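Long-range contact in L-serine ammonia-lyase (PDB 5C3U), which belongs to the pyridoxal-phosphate dependent enzymes and binds pyridoxal-5'-phosphate in a pocket of an alpha/beta fold: residues F39-N44 with V308-G313. Numbering follows the deposited sequence.
Sequences FLKMEN and VVLVTG. With PLP (pyridoxal-5'-phosphate), chain B.
Val311 and Lys41 meet where two neighbouring parallel strands, 37-42 and 306-311, run side by side in the larger, mixed sheet of this pyridoxal-phosphate dependent enzyme. The contact illustrates how an alpha/beta fold joins remote parts of a chain and brings the loop that follows a strand to the bound pyridoxal-5'-phosphate. In the parallel ladder, Val309 is gripped through both its backbone polar groups: its N donates to Phe39 O at 2.8 Å, and its O receives Lys41 N. One rung further, Lys41 O accepts Val311 N at 2.9 Å. The last rung, from Glu43 N to Val311 O, is more bent (130° at the hydrogen), as the 39-44 segment leaves the strand through an inverse gamma turn centred on Met42.

Val311 lies on the face shared with Leu40, Val309 and Met42, which helices 260-274 and 280-290 cover. Its CG2, anti to the carbonyl carbon, packs 4.0 Å from Leu40 CB, while Met42 SD comes alongside its CB. Lys41 projects from the other face, against Ile159 and Leu163 of helix 150-166. Its CB touches Leu310 CD2 at 4.0 Å; from there CG runs anti to the backbone N (chi1 -176°) and a bend at chi2 leads the amine away to a salt bridge with Glu162 and hydrogen bonds to Gln166 OE1 and Thr22 O, which together probably compensate its charge. Phe39 adds mostly backbone, its ring leading off towards His26. Beyond the ladder, Asn44 CB rests 3.7 Å from Gly313 CA, and Thr312 turns away from 39-44 to bring OG1 within 2.7 Å of N1 of pyridoxal-5'-phosphate.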
ATOM      1  N   PHE A  39       7.767 -15.107  -4.848  1.00 27.73           N
ATOM      2  CA  PHE A  39       6.793 -15.297  -3.787  1.00 27.70           C
ATOM      3  C   PHE A  39       5.915 -14.057  -3.693  1.00 28.08           C
ATOM      4  O   PHE A  39       6.399 -12.933  -3.842  1.00 27.62           O
ATOM      5  CB  PHE A  39       7.480 -15.514  -2.451  1.00 29.18           C
ATOM      6  CG  PHE A  39       8.237 -16.804  -2.365  1.00 30.33           C
ATOM      7  CD1 PHE A  39       9.599 -16.846  -2.664  1.00 32.63           C
ATOM      8  CD2 PHE A  39       7.585 -17.974  -1.985  1.00 33.14           C
ATOM      9  CE1 PHE A  39      10.294 -18.048  -2.580  1.00 33.82           C
ATOM     10  CE2 PHE A  39       8.277 -19.171  -1.889  1.00 34.25           C
ATOM     11  CZ  PHE A  39       9.630 -19.205  -2.194  1.00 34.74           C
ATOM     12  N   LEU A  40       4.638 -14.270  -3.423  1.00 24.71           N
ATOM     13  CA  LEU A  40       3.682 -13.176  -3.365  1.00 26.73           C
ATOM     14  C   LEU A  40       3.113 -13.082  -1.957  1.00 27.33           C
ATOM     15  O   LEU A  40       2.509 -14.041  -1.463  1.00 27.49           O
ATOM     16  CB  LEU A  40       2.560 -13.418  -4.378  1.00 28.17           C
ATOM     17  CG  LEU A  40       2.996 -13.677  -5.822  1.00 28.75           C
ATOM     18  CD1 LEU A  40       1.785 -14.039  -6.662  1.00 32.00           C
ATOM     19  CD2 LEU A  40       3.742 -12.487  -6.405  1.00 29.24           C
ATOM     20  N   LYS A  41       3.333 -11.935  -1.306  1.00 27.38           N
ATOM     21  CA  LYS A  41       2.810 -11.692   0.046  1.00 26.55           C
ATOM     22  C   LYS A  41       1.402 -11.091  -0.083  1.00 27.38           C
ATOM     23  O   LYS A  41       1.245  -9.966  -0.555  1.00 25.57           O
ATOM     24  CB  LYS A  41       3.768 -10.765   0.816  1.00 26.06           C
ATOM     25  CG  LYS A  41       3.391 -10.501   2.266  1.00 26.64           C
ATOM     26  CD  LYS A  41       3.234 -11.795   3.060  1.00 26.51           C
ATOM     27  CE  LYS A  41       3.240 -11.487   4.554  1.00 26.24           C
ATOM     28  NZ  LYS A  41       2.909 -12.706   5.357  1.00 25.52           N
ATOM     29  N   MET A  42       0.376 -11.859   0.298  1.00 26.28           N
ATOM     30  CA  MET A  42      -1.011 -11.559  -0.071  1.00 27.74           C
ATOM     31  C   MET A  42      -1.798 -10.687   0.927  1.00 28.78           C
ATOM     32  O   MET A  42      -2.662 -11.177   1.655  1.00 27.69           O
ATOM     33  CB  MET A  42      -1.792 -12.868  -0.335  1.00 29.17           C
ATOM     34  CG  MET A  42      -1.129 -13.778  -1.370  1.00 30.44           C
ATOM     35  SD  MET A  42      -1.015 -12.978  -2.983  1.00 36.14           S
ATOM     36  CE  MET A  42      -2.758 -12.870  -3.381  1.00 34.35           C
ATOM     37  N   GLU A  43      -1.539  -9.386   0.907  1.00 26.78           N
ATOM     38  CA  GLU A  43      -2.255  -8.439   1.784  1.00 28.37           C
ATOM     39  C   GLU A  43      -3.739  -8.173   1.448  1.00 27.18           C
ATOM     40  O   GLU A  43      -4.464  -7.520   2.228  1.00 25.97           O
ATOM     41  CB  GLU A  43      -1.437  -7.143   1.876  1.00 27.26           C
ATOM     42  CG  GLU A  43      -0.032  -7.387   2.415  1.00 28.51           C
ATOM     43  CD  GLU A  43      -0.050  -7.948   3.838  1.00 30.47           C
ATOM     44  OE1 GLU A  43      -0.602  -7.275   4.735  1.00 30.22           O
ATOM     45  OE2 GLU A  43       0.493  -9.054   4.058  1.00 29.75           O
ATOM     46  N   ASN A  44      -4.204  -8.670   0.297  1.00 27.95           N
ATOM     47  CA  ASN A  44      -5.622  -8.563  -0.055  1.00 30.29           C
ATOM     48  C   ASN A  44      -6.498  -9.382   0.878  1.00 30.11           C
ATOM     49  O   ASN A  44      -7.714  -9.206   0.909  1.00 33.26           O
ATOM     50  CB  ASN A  44      -5.862  -8.974  -1.519  1.00 31.69           C
ATOM     51  CG  ASN A  44      -5.306 -10.360  -1.840  1.00 35.46           C
ATOM     52  OD1 ASN A  44      -4.209 -10.724  -1.401  1.00 36.73           O
ATOM     53  ND2 ASN A  44      -6.053 -11.134  -2.619  1.00 34.76           N
ATOM     54  N   VAL A 308      10.421 -11.362  -3.416  1.00 27.64           N
ATOM     55  CA  VAL A 308       9.125 -11.269  -2.730  1.00 25.83           C
ATOM     56  C   VAL A 308       8.385 -10.033  -3.252  1.00 24.65           C
ATOM     57  O   VAL A 308       8.948  -8.950  -3.284  1.00 24.33           O
ATOM     58  CB  VAL A 308       9.284 -11.124  -1.192  1.00 27.19           C
ATOM     59  CG1 VAL A 308       7.933 -10.861  -0.525  1.00 27.05           C
ATOM     60  CG2 VAL A 308       9.916 -12.365  -0.577  1.00 26.57           C
ATOM     61  N   VAL A 309       7.140 -10.205  -3.684  1.00 22.90           N
ATOM     62  CA  VAL A 309       6.344  -9.055  -4.152  1.00 24.00           C
ATOM     63  C   VAL A 309       5.273  -8.813  -3.111  1.00 24.35           C
ATOM     64  O   VAL A 309       4.516  -9.740  -2.791  1.00 23.69           O
ATOM     65  CB  VAL A 309       5.683  -9.335  -5.520  1.00 24.94           C
ATOM     66  CG1 VAL A 309       4.877  -8.125  -6.002  1.00 25.77           C
ATOM     67  CG2 VAL A 309       6.734  -9.734  -6.542  1.00 26.23           C
ATOM     68  N   LEU A 310       5.186  -7.580  -2.593  1.00 24.61           N
ATOM     69  CA  LEU A 310       4.115  -7.256  -1.646  1.00 24.84           C
ATOM     70  C   LEU A 310       2.864  -6.928  -2.414  1.00 25.24           C
ATOM     71  O   LEU A 310       2.787  -5.887  -3.080  1.00 26.87           O
ATOM     72  CB  LEU A 310       4.502  -6.104  -0.706  1.00 22.75           C
ATOM     73  CG  LEU A 310       5.842  -6.188   0.021  1.00 24.42           C
ATOM     74  CD1 LEU A 310       6.002  -4.975   0.938  1.00 24.60           C
ATOM     75  CD2 LEU A 310       5.990  -7.485   0.816  1.00 24.61           C
ATOM     76  N   VAL A 311       1.886  -7.832  -2.345  1.00 25.30           N
ATOM     77  CA  VAL A 311       0.670  -7.669  -3.103  1.00 25.25           C
ATOM     78  C   VAL A 311      -0.319  -6.974  -2.188  1.00 25.19           C
ATOM     79  O   VAL A 311      -0.988  -7.601  -1.356  1.00 24.97           O
ATOM     80  CB  VAL A 311       0.122  -9.008  -3.623  1.00 24.58           C
ATOM     81  CG1 VAL A 311      -1.229  -8.794  -4.332  1.00 24.93           C
ATOM     82  CG2 VAL A 311       1.133  -9.640  -4.571  1.00 24.68           C
ATOM     83  N   THR A 312      -0.377  -5.659  -2.337  1.00 23.81           N
ATOM     84  CA  THR A 312      -0.992  -4.817  -1.313  1.00 23.98           C
ATOM     85  C   THR A 312      -2.516  -4.868  -1.271  1.00 24.14           C
ATOM     86  O   THR A 312      -3.110  -4.465  -0.269  1.00 23.22           O
ATOM     87  CB  THR A 312      -0.457  -3.382  -1.369  1.00 24.80           C
ATOM     88  OG1 THR A 312      -0.542  -2.890  -2.720  1.00 23.90           O
ATOM     89  CG2 THR A 312       0.990  -3.378  -0.912  1.00 25.71           C
ATOM     90  N   GLY A 313      -3.131  -5.351  -2.352  1.00 22.61           N
ATOM     91  CA  GLY A 313      -4.562  -5.619  -2.371  1.00 22.10           C
ATOM     92  C   GLY A 313      -5.277  -4.368  -2.837  1.00 24.71           C
ATOM     93  O   GLY A 313      -4.974  -3.830  -3.924  1.00 25.03           O
TER
HETATM   94  N1  PLP B 401      -0.891  -0.238  -2.279  1.00 26.72           N
HETATM   95  C2  PLP B 401      -2.112  -0.141  -1.725  1.00 26.55           C
HETATM   96  C2A PLP B 401      -3.295  -0.912  -2.258  1.00 26.39           C
HETATM   97  C3  PLP B 401      -2.302   0.751  -0.579  1.00 26.84           C
HETATM   98  O3  PLP B 401      -3.533   0.867   0.010  1.00 28.00           O
HETATM   99  C4  PLP B 401      -1.110   1.472  -0.083  1.00 27.32           C
HETATM  100  C4A PLP B 401      -1.235   2.355   1.087  1.00 27.96           C
HETATM  101  C5  PLP B 401       0.192   1.291  -0.774  1.00 28.88           C
HETATM  102  C6  PLP B 401       0.220   0.411  -1.862  1.00 27.81           C
HETATM  103  C5A PLP B 401       1.466   2.011  -0.327  1.00 29.08           C
HETATM  104  O4P PLP B 401       1.095   3.175   0.403  1.00 29.63           O
HETATM  105  P   PLP B 401       2.054   4.175   1.243  1.00 24.57           P
HETATM  106  O1P PLP B 401       2.204   3.629   2.620  1.00 26.22           O
HETATM  107  O2P PLP B 401       3.378   4.357   0.478  1.00 25.29           O
HETATM  108  O3P PLP B 401       1.210   5.398   1.163  1.00 26.21           O